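Long-range contacts in lipolytic protein G-D-S-L family (Veillonella parvula DSM 2008, PDB 4RW0), which probably hydrolyses ester or related acyl bonds as a member of the SGNH hydrolase superfamily: residues Met4-Arg15 with Asn35-Cys46; Gly45-Ile55 with Phe71-Ile79. One frame throughout, in Å; residues are numbered along the deposited sequence.

Contact 1: residues Met4-Arg15 with Asn35-Cys46. With NA (sodium ion), chain D.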
loop_
_atom_site.group_PDB
_atom_site.type_symbol
_atom_site.label_atom_id
_atom_site.label_comp_id
_atom_site.label_asym_id
_atom_site.label_seq_id
_atom_site.Cartn_x
_atom_site.Cartn_y
_atom_site.Cartn_z
HETATM N N MSE A 4 -15.373 -1.660 12.198
HETATM C CA MSE A 4 -14.014 -1.265 12.341
HETATM C C MSE A 4 -13.715 -0.254 11.267
HETATM O O MSE A 4 -14.107 -0.423 10.101
HETATM C CB MSE A 4 -13.115 -2.444 12.182
HETATM C CG MSE A 4 -11.639 -2.085 12.230
HETATM SE SE MSE A 4 -10.624 -3.744 11.881
HETATM C CE MSE A 4 -11.059 -4.622 13.606
ATOM N N GLU A 5 -12.885 0.725 11.606
ATOM C CA GLU A 5 -12.289 1.669 10.628
ATOM C C GLU A 5 -10.907 1.305 10.157
ATOM O O GLU A 5 -9.983 1.078 10.940
ATOM C CB GLU A 5 -12.317 3.105 11.246
ATOM C CG GLU A 5 -11.612 4.204 10.453
ATOM C CD GLU A 5 -11.835 5.642 11.002
ATOM O OE1 GLU A 5 -10.907 6.158 11.711
ATOM O OE2 GLU A 5 -12.919 6.255 10.714
ATOM N N ILE A 6 -10.737 1.232 8.848
ATOM C CA ILE A 6 -9.468 1.140 8.218
ATOM C C ILE A 6 -9.237 2.335 7.303
ATOM O O ILE A 6 -10.037 2.593 6.365
ATOM C CB ILE A 6 -9.316 -0.170 7.444
ATOM C CG1 ILE A 6 -9.567 -1.317 8.425
ATOM C CG2 ILE A 6 -7.958 -0.230 6.786
ATOM C CD1 ILE A 6 -9.131 -2.687 7.911
ATOM N N ILE A 7 -8.184 3.088 7.610
ATOM C CA ILE A 7 -7.798 4.348 6.924
ATOM C C ILE A 7 -6.622 3.967 6.013
ATOM O O ILE A 7 -5.649 3.400 6.499
ATOM C CB ILE A 7 -7.284 5.389 7.957
ATOM C CG1 ILE A 7 -8.340 5.729 8.944
ATOM C CG2 ILE A 7 -6.909 6.673 7.264
ATOM C CD1 ILE A 7 -9.627 6.272 8.312
ATOM N N CYS A 8 -6.725 4.215 4.699
ATOM C CA CYS A 8 -5.699 3.860 3.744
ATOM C C CYS A 8 -4.999 5.055 3.130
ATOM O O CYS A 8 -5.642 5.926 2.488
ATOM C CB CYS A 8 -6.262 2.970 2.590
ATOM S SG CYS A 8 -7.260 1.584 3.260
ATOM N N PHE A 9 -3.670 5.069 3.244
ATOM C CA PHE A 9 -2.820 6.088 2.620
ATOM C C PHE A 9 -1.876 5.468 1.627
ATOM O O PHE A 9 -1.431 4.295 1.795
ATOM C CB PHE A 9 -1.938 6.741 3.701
ATOM C CG PHE A 9 -2.702 7.528 4.737
ATOM C CD1 PHE A 9 -3.114 8.782 4.496
ATOM C CD2 PHE A 9 -3.045 6.963 5.939
ATOM C CE1 PHE A 9 -3.845 9.515 5.445
ATOM C CE2 PHE A 9 -3.706 7.679 6.906
ATOM C CZ PHE A 9 -4.132 8.959 6.653
ATOM N N GLY A 10 -1.540 6.274 0.616
ATOM C CA GLY A 10 -0.604 5.914 -0.428
ATOM C C GLY A 10 -0.738 6.740 -1.690
ATOM O O GLY A 10 -1.241 7.848 -1.656
ATOM N N ASP A 11 -0.270 6.187 -2.806
ATOM C CA ASP A 11 -0.231 6.890 -4.008
ATOM C C ASP A 11 -1.381 6.411 -4.977
ATOM O O ASP A 11 -2.429 5.978 -4.552
ATOM C CB ASP A 11 1.155 6.803 -4.586
ATOM C CG ASP A 11 1.558 5.341 -4.947
ATOM O OD1 ASP A 11 0.652 4.428 -5.047
ATOM O OD2 ASP A 11 2.801 5.101 -4.968
ATOM N N SER A 12 -1.164 6.494 -6.261
ATOM C CA SER A 12 -2.234 6.141 -7.221
ATOM C C SER A 12 -2.569 4.668 -7.236
ATOM O O SER A 12 -3.664 4.291 -7.594
ATOM C CB SER A 12 -1.833 6.656 -8.582
ATOM O OG SER A 12 -0.677 5.935 -8.889
ATOM N N ILE A 13 -1.672 3.828 -6.730
ATOM C CA ILE A 13 -1.899 2.387 -6.711
ATOM C C ILE A 13 -2.744 2.018 -5.494
ATOM O O ILE A 13 -3.391 0.987 -5.460
ATOM C CB ILE A 13 -0.545 1.621 -6.754
ATOM C CG1 ILE A 13 0.119 1.819 -8.117
ATOM C CG2 ILE A 13 -0.727 0.134 -6.526
ATOM C CD1 ILE A 13 1.531 1.279 -8.214
ATOM N N THR A 14 -2.762 2.856 -4.471
ATOM C CA THR A 14 -3.739 2.718 -3.430
ATOM C C THR A 14 -5.092 3.428 -3.819
ATOM O O THR A 14 -6.193 2.963 -3.473
ATOM C CB THR A 14 -3.172 3.316 -2.134
ATOM O OG1 THR A 14 -2.117 2.462 -1.678
ATOM C CG2 THR A 14 -4.236 3.480 -1.070
ATOM N N ARG A 15 -5.002 4.571 -4.470
ATOM C CA ARG A 15 -6.230 5.328 -4.894
ATOM C C ARG A 15 -7.034 4.456 -5.918
ATOM O O ARG A 15 -8.247 4.419 -5.883
ATOM C CB ARG A 15 -5.858 6.629 -5.562
ATOM C CG ARG A 15 -6.885 7.728 -5.477
ATOM C CD ARG A 15 -7.815 7.701 -6.644
ATOM N NE ARG A 15 -7.217 8.060 -7.939
ATOM C CZ ARG A 15 -7.815 7.777 -9.108
ATOM N NH1 ARG A 15 -8.998 7.166 -9.159
ATOM N NH2 ARG A 15 -7.233 8.058 -10.253
ATOM N N ASN A 35 -18.636 -5.506 8.122
ATOM C CA ASN A 35 -18.468 -4.571 9.238
ATOM C C ASN A 35 -17.066 -3.936 9.343
ATOM O O ASN A 35 -16.590 -3.667 10.431
ATOM C CB ASN A 35 -18.884 -5.236 10.535
ATOM C CG ASN A 35 -19.891 -4.365 11.317
ATOM O OD1 ASN A 35 -19.733 -4.122 12.523
ATOM N ND2 ASN A 35 -20.924 -3.865 10.614
ATOM N N VAL A 36 -16.385 -3.781 8.197
ATOM C CA VAL A 36 -15.129 -3.034 8.107
ATOM C C VAL A 36 -15.364 -1.964 7.023
ATOM O O VAL A 36 -15.849 -2.300 5.873
ATOM C CB VAL A 36 -13.959 -3.938 7.798
ATOM C CG1 VAL A 36 -12.690 -3.135 7.668
ATOM C CG2 VAL A 36 -13.809 -5.021 8.862
ATOM N N ASN A 37 -15.169 -0.678 7.434
ATOM C CA ASN A 37 -15.299 0.463 6.528
ATOM C C ASN A 37 -13.967 1.052 6.194
ATOM O O ASN A 37 -13.173 1.369 7.091
ATOM C CB ASN A 37 -16.214 1.542 7.129
ATOM C CG ASN A 37 -17.646 1.015 7.397
ATOM O OD1 ASN A 37 -18.214 1.268 8.456
ATOM N ND2 ASN A 37 -18.195 0.239 6.472
ATOM N N PHE A 38 -13.683 1.152 4.907
ATOM C CA PHE A 38 -12.378 1.603 4.398
ATOM C C PHE A 38 -12.587 3.055 3.922
ATOM O O PHE A 38 -13.537 3.352 3.177
ATOM C CB PHE A 38 -11.869 0.763 3.230
ATOM C CG PHE A 38 -11.517 -0.671 3.593
ATOM C CD1 PHE A 38 -12.529 -1.603 3.790
ATOM C CD2 PHE A 38 -10.224 -1.059 3.756
ATOM C CE1 PHE A 38 -12.234 -2.913 4.104
ATOM C CE2 PHE A 38 -9.919 -2.355 4.087
ATOM C CZ PHE A 38 -10.920 -3.290 4.236
ATOM N N THR A 39 -11.680 3.951 4.319
ATOM C CA THR A 39 -11.609 5.271 3.738
ATOM C C THR A 39 -10.297 5.419 2.998
ATOM O O THR A 39 -9.211 5.196 3.555
ATOM C CB THR A 39 -11.777 6.361 4.810
ATOM O OG1 THR A 39 -12.946 6.096 5.534
ATOM C CG2 THR A 39 -11.857 7.725 4.160
ATOM N N ASN A 40 -10.375 5.821 1.728
ATOM C CA ASN A 40 -9.208 5.951 0.885
ATOM C C ASN A 40 -8.640 7.368 0.858
ATOM O O ASN A 40 -9.245 8.228 0.327
ATOM C CB ASN A 40 -9.549 5.531 -0.518
ATOM C CG ASN A 40 -8.354 5.038 -1.309
ATOM O OD1 ASN A 40 -7.230 5.521 -1.161
ATOM N ND2 ASN A 40 -8.621 4.057 -2.242
ATOM N N TYR A 41 -7.460 7.556 1.414
ATOM C CA TYR A 41 -6.711 8.835 1.378
ATOM C C TYR A 41 -5.603 8.819 0.354
ATOM O O TYR A 41 -4.724 9.692 0.295
ATOM C CB TYR A 41 -6.170 9.145 2.784
ATOM C CG TYR A 41 -7.159 9.554 3.783
ATOM C CD1 TYR A 41 -7.956 8.635 4.415
ATOM C CD2 TYR A 41 -7.300 10.906 4.159
ATOM C CE1 TYR A 41 -8.897 9.022 5.348
ATOM C CE2 TYR A 41 -8.250 11.317 5.120
ATOM C CZ TYR A 41 -9.026 10.372 5.715
ATOM O OH TYR A 41 -10.013 10.659 6.594
ATOM N N GLY A 42 -5.628 7.822 -0.542
ATOM C CA GLY A 42 -4.627 7.713 -1.521
ATOM C C GLY A 42 -4.628 8.927 -2.420
ATOM O O GLY A 42 -5.689 9.480 -2.744
ATOM N N GLU A 43 -3.483 9.245 -2.986
ATOM C CA GLU A 43 -3.371 10.483 -3.795
ATOM C C GLU A 43 -2.456 10.199 -4.967
ATOM O O GLU A 43 -1.305 9.791 -4.816
ATOM C CB GLU A 43 -2.806 11.619 -2.946
ATOM C CG GLU A 43 -2.526 12.906 -3.705
ATOM C CD GLU A 43 -1.603 13.864 -2.878
ATOM O OE1 GLU A 43 -1.794 14.006 -1.637
ATOM O OE2 GLU A 43 -0.629 14.415 -3.455
ATOM N N ASP A 44 -2.967 10.437 -6.152
ATOM C CA ASP A 44 -2.197 10.197 -7.322
ATOM C C ASP A 44 -0.950 11.076 -7.385
ATOM O O ASP A 44 -1.004 12.241 -7.082
ATOM C CB ASP A 44 -3.028 10.494 -8.596
ATOM C CG ASP A 44 -4.213 9.524 -8.809
ATOM O OD1 ASP A 44 -4.327 8.509 -8.114
ATOM O OD2 ASP A 44 -5.059 9.781 -9.723
ATOM N N GLY A 45 0.166 10.478 -7.759
ATOM C CA GLY A 45 1.386 11.215 -7.904
ATOM C C GLY A 45 2.120 11.381 -6.579
ATOM O O GLY A 45 3.199 11.923 -6.579
ATOM N N CYS A 46 1.601 10.848 -5.487
ATOM C CA CYS A 46 2.155 11.115 -4.150
ATOM C C CYS A 46 3.553 10.508 -3.899
ATOM O O CYS A 46 3.851 9.359 -4.272
ATOM C CB CYS A 46 1.203 10.519 -3.103
ATOM S SG CYS A 46 1.402 11.176 -1.450
HETATM NA NA NA D . -17.487 -2.673 4.255
HETATM O O HOH W 1 -1.904 9.443 0.745
HETATM O O HOH W 2 1.123 7.781 -8.167
#

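Contact 2: residues Gly45-Ile55 with Phe71-Ile79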
loop_
_atom_site.group_PDB
_atom_site.type_symbol
_atom_site.label_atom_id
_atom_site.label_comp_id
_atom_site.label_asym_id
_atom_site.label_seq_id
_atom_site.Cartn_x
_atom_site.Cartn_y
_atom_site.Cartn_z
ATOM N N GLY A 45 0.166 10.478 -7.759
ATOM C CA GLY A 45 1.386 11.215 -7.904
ATOM C C GLY A 45 2.120 11.381 -6.579
ATOM O O GLY A 45 3.199 11.923 -6.579
ATOM N N CYS A 46 1.601 10.848 -5.487
ATOM C CA CYS A 46 2.155 11.115 -4.150
ATOM C C CYS A 46 3.553 10.508 -3.899
ATOM O O CYS A 46 3.851 9.359 -4.272
ATOM C CB CYS A 46 1.203 10.519 -3.103
ATOM S SG CYS A 46 1.402 11.176 -1.450
ATOM N N SER A 47 4.412 11.281 -3.251
ATOM C CA SER A 47 5.709 10.766 -2.759
ATOM C C SER A 47 5.578 10.290 -1.300
ATOM O O SER A 47 4.556 10.539 -0.659
ATOM C CB SER A 47 6.778 11.879 -2.805
ATOM O OG SER A 47 6.399 12.948 -1.891
ATOM N N VAL A 48 6.613 9.610 -0.770
ATOM C CA VAL A 48 6.530 9.085 0.584
ATOM C C VAL A 48 6.455 10.272 1.573
ATOM O O VAL A 48 5.626 10.266 2.440
ATOM C CB VAL A 48 7.724 8.210 0.996
ATOM C CG1 VAL A 48 7.421 7.631 2.355
ATOM C CG2 VAL A 48 7.909 7.074 0.057
ATOM N N GLN A 49 7.196 11.348 1.312
ATOM C CA GLN A 49 7.075 12.503 2.215
ATOM C C GLN A 49 5.715 13.175 2.069
ATOM O O GLN A 49 5.140 13.649 3.040
ATOM C CB GLN A 49 8.187 13.527 1.936
ATOM C CG GLN A 49 8.153 14.727 2.920
ATOM C CD GLN A 49 8.533 14.334 4.345
ATOM O OE1 GLN A 49 9.575 13.734 4.595
ATOM N NE2 GLN A 49 7.643 14.576 5.259
ATOM N N GLY A 50 5.207 13.284 0.858
ATOM C CA GLY A 50 3.823 13.759 0.692
ATOM C C GLY A 50 2.773 12.947 1.442
ATOM O O GLY A 50 1.805 13.470 2.045
HETATM N N MSE A 51 2.972 11.648 1.498
HETATM C CA MSE A 51 2.064 10.787 2.305
HETATM C C MSE A 51 2.132 11.120 3.794
HETATM O O MSE A 51 1.171 11.066 4.476
HETATM C CB MSE A 51 2.376 9.293 2.093
HETATM C CG MSE A 51 1.443 8.378 2.906
HETATM SE SE MSE A 51 1.721 6.413 2.563
HETATM C CE MSE A 51 3.404 6.244 3.568
ATOM N N ILE A 52 3.327 11.337 4.323
ATOM C CA ILE A 52 3.485 11.830 5.708
ATOM C C ILE A 52 2.656 13.041 5.959
ATOM O O ILE A 52 1.920 13.129 6.980
ATOM C CB ILE A 52 4.981 12.050 6.059
ATOM C CG1 ILE A 52 5.659 10.699 6.119
ATOM C CG2 ILE A 52 5.137 12.757 7.419
ATOM C CD1 ILE A 52 7.161 10.716 6.211
ATOM N N TYR A 53 2.709 13.986 5.050
ATOM C CA TYR A 53 1.853 15.160 5.201
ATOM C C TYR A 53 0.358 14.810 5.260
ATOM O O TYR A 53 -0.411 15.351 6.073
ATOM C CB TYR A 53 2.101 16.224 4.119
ATOM C CG TYR A 53 3.533 16.735 4.007
ATOM C CD1 TYR A 53 4.413 16.795 5.116
ATOM C CD2 TYR A 53 4.040 17.105 2.775
ATOM C CE1 TYR A 53 5.740 17.219 4.972
ATOM C CE2 TYR A 53 5.366 17.520 2.609
ATOM C CZ TYR A 53 6.199 17.626 3.733
ATOM O OH TYR A 53 7.476 17.999 3.423
ATOM N N ASN A 54 -0.075 13.878 4.392
ATOM C CA ASN A 54 -1.474 13.427 4.450
ATOM C C ASN A 54 -1.826 12.815 5.756
ATOM O O ASN A 54 -2.905 13.027 6.284
ATOM C CB ASN A 54 -1.785 12.490 3.299
ATOM C CG ASN A 54 -1.722 13.198 1.942
ATOM O OD1 ASN A 54 -1.914 14.389 1.830
ATOM N ND2 ASN A 54 -1.515 12.437 0.914
ATOM N N ILE A 55 -0.892 12.017 6.306
ATOM C CA ILE A 55 -1.154 11.360 7.554
ATOM C C ILE A 55 -1.245 12.389 8.681
ATOM O O ILE A 55 -2.090 12.297 9.545
ATOM C CB ILE A 55 -0.039 10.328 7.859
ATOM C CG1 ILE A 55 -0.110 9.213 6.863
ATOM C CG2 ILE A 55 -0.203 9.728 9.197
ATOM C CD1 ILE A 55 1.114 8.293 6.925
ATOM N N PHE A 71 -3.642 1.538 7.009
ATOM C CA PHE A 71 -2.841 0.934 5.965
ATOM C C PHE A 71 -1.948 1.986 5.283
ATOM O O PHE A 71 -2.429 3.050 5.012
ATOM C CB PHE A 71 -3.793 0.298 4.917
ATOM C CG PHE A 71 -3.063 -0.118 3.634
ATOM C CD1 PHE A 71 -2.464 -1.378 3.551
ATOM C CD2 PHE A 71 -2.846 0.766 2.608
ATOM C CE1 PHE A 71 -1.782 -1.760 2.441
ATOM C CE2 PHE A 71 -2.125 0.368 1.469
ATOM C CZ PHE A 71 -1.571 -0.902 1.420
ATOM N N LEU A 72 -0.680 1.709 5.029
ATOM C CA LEU A 72 0.235 2.605 4.371
ATOM C C LEU A 72 0.988 1.835 3.268
ATOM O O LEU A 72 1.493 0.728 3.462
ATOM C CB LEU A 72 1.367 3.053 5.316
ATOM C CG LEU A 72 0.942 3.568 6.630
ATOM C CD1 LEU A 72 2.163 3.860 7.473
ATOM C CD2 LEU A 72 0.149 4.825 6.329
HETATM N N MSE A 73 1.171 2.492 2.163
HETATM C CA MSE A 73 2.026 1.956 1.101
HETATM C C MSE A 73 2.444 3.056 0.170
HETATM O O MSE A 73 1.571 3.795 -0.378
HETATM C CB MSE A 73 1.239 0.844 0.332
HETATM C CG MSE A 73 2.091 0.378 -0.803
HETATM SE SE MSE A 73 1.201 -1.163 -1.771
HETATM C CE MSE A 73 -0.444 -0.312 -2.527
ATOM N N CYS A 74 3.750 3.220 -0.101
ATOM C CA CYS A 74 4.184 4.299 -0.983
ATOM C C CYS A 74 5.645 4.098 -1.425
ATOM O O CYS A 74 6.325 3.213 -0.947
ATOM C CB CYS A 74 4.036 5.642 -0.241
ATOM S SG CYS A 74 3.666 7.043 -1.310
ATOM N N GLY A 75 6.114 4.916 -2.343
ATOM C CA GLY A 75 7.533 4.937 -2.695
ATOM C C GLY A 75 7.831 4.777 -4.132
ATOM O O GLY A 75 8.874 5.227 -4.612
ATOM N N THR A 76 6.893 4.190 -4.886
ATOM C CA THR A 76 7.074 4.124 -6.337
ATOM C C THR A 76 7.465 5.414 -6.997
ATOM O O THR A 76 8.382 5.442 -7.850
ATOM C CB THR A 76 5.776 3.579 -7.015
ATOM O OG1 THR A 76 5.600 2.240 -6.565
ATOM C CG2 THR A 76 5.810 3.664 -8.562
ATOM N N ASN A 77 6.759 6.505 -6.693
ATOM C CA ASN A 77 7.129 7.778 -7.336
ATOM C C ASN A 77 8.536 8.257 -7.004
ATOM O O ASN A 77 9.226 8.836 -7.852
ATOM C CB ASN A 77 6.080 8.841 -7.062
ATOM C CG ASN A 77 4.757 8.516 -7.812
ATOM O OD1 ASN A 77 4.776 8.212 -9.035
ATOM N ND2 ASN A 77 3.624 8.522 -7.085
ATOM N N ASP A 78 8.962 7.974 -5.795
ATOM C CA ASP A 78 10.314 8.336 -5.353
ATOM C C ASP A 78 11.338 7.513 -6.123
ATOM O O ASP A 78 12.304 8.077 -6.630
ATOM C CB ASP A 78 10.485 8.079 -3.881
ATOM C CG ASP A 78 9.553 8.972 -3.020
ATOM O OD1 ASP A 78 8.361 8.621 -2.771
ATOM O OD2 ASP A 78 10.020 10.041 -2.626
ATOM N N ILE A 79 11.084 6.212 -6.270
ATOM C CA ILE A 79 11.983 5.342 -6.998
ATOM C C ILE A 79 12.040 5.740 -8.453
ATOM O O ILE A 79 13.142 5.831 -9.063
ATOM C CB ILE A 79 11.627 3.912 -6.762
ATOM C CG1 ILE A 79 11.853 3.590 -5.305
ATOM C CG2 ILE A 79 12.433 2.962 -7.658
ATOM C CD1 ILE A 79 11.258 2.231 -4.911
HETATM O O HOH W 2 1.123 7.781 -8.167
HETATM O O HOH W 3 9.402 11.604 -0.523
#

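Contact 1: residues Met4-Arg15 with Asn35-Cys46
Ile6 and Phe38 lie side by side on two adjacent parallel strands, 4-10 and 36-40, at one edge of the SGNH-hydrolase sheet. With helix 25-32 between them in the chain, they form a beta-alpha-beta crossover. Backbone bonds join the strands: Ile6 N donates almost straight to Asn37 O at 3.0 Å, and Glu43 N gives a further bond to Gly10 O. Apolar contacts line both faces. On the face toward helix 25-32, Ile6 CD1 meets Val36 CG1 at 3.6 Å, and Cys8 SG sits at the edge of the Phe38 ring. On the face toward helix 48-59, Ile7 CG2 touches Tyr41 CD1 at 3.6 Å, and the Phe9 and Tyr41 rings are inclined at 35°. Polar groups fix the ends. Val36 O binds sodium at 2.3 Å, together with the carbonyls of Asp30 and Ile33. Asn40 ND2 donates to Thr14 O at 2.9 Å and also to Glu27, while Asn40 OD1 accepts from Gly42 N in an Asx turn. Bent at chi2 (-91°) and chi3, Arg15 turns its guanidinium side-on to the Asp44 carboxylate, planes 45° apart: NE reaches OD1 at 2.9 Å, and NH2 meets the syn lone pair of OD2 at 2.8 Å.

Contact 2: residues Gly45-Ile55 with Phe71-Ile79
Val48 CG2 fills a hollow formed by Gly75, Cys74 and the Asp78 carboxylate, at the start of a helix laid over the sheet of this three-layer alpha/beta fold. Val48 CG1 stands anti to the backbone N (chi1 -174°), which leaves CG2 as the branch that points into the turn, 3.5 Å from Gly75 CA. Gly75 has backbone angles that call for glycine. One turn further along, Met51, a selenomethionine, is the main bump on the helix side. Its chain is extended until chi3 bends it, which lays SE on Cys74 CB at 3.7 Å and brings CE between Cys74 CB and Leu72 CB. Beyond it, Ile55 CD1 crosses Leu72 CD2 at 3.6 Å. Cys74 SG lies against the carbonyl oxygens of Cys46 and Ser47, 3.7 Å from Ser47 O.

Two hydrogen bonds cross between the segments beside this packing. Asn77 ND2 donates to Cys46 O at 2.9 Å, nearly straight but from above the carbonyl plane. Asp78 OD1 takes Val48 N on its syn lone pair at 2.8 Å, and OD2 reaches Gln49 N through a water. Ser47 OG caps the same helix end through Gly50 N. An alanine in place of Asp78 would probably leave Val48 N without its acceptor and one wall of the Val48 hollow missing. Segments 48-55 and 71-73 run nearly antiparallel, at 159°, with axes 10.3 Å apart. Phe9 of strand 4-10 packs against Met51 and Ile55, and helix 85-100 covers Val48 and Ile55 with Leu92 and Leu98.

In the fold
Contacts 1 and 2 follow one another along the chain and share Gly45 and Cys46; their centres lie about 12 Å apart. Strand 4-10 joins them in one sheet: Ile7 O to Phe71 N is 2.8 Å and Phe9 N to Phe71 O is 3.0 Å, both probable hydrogen bonds. Their loops converge on water 2, which lies 2.7 Å from Ser12 OG and 2.8 Å from Asn77 ND2. Ser12 OG is also hydrogen-bonded to His165. This grouping of Ser12, Gly45, Asn77 and His165 is consistent with the active site of SGNH hydrolases. The sodium ion sits at the far end of contact 1, 23.0 Å from Ser12 OG.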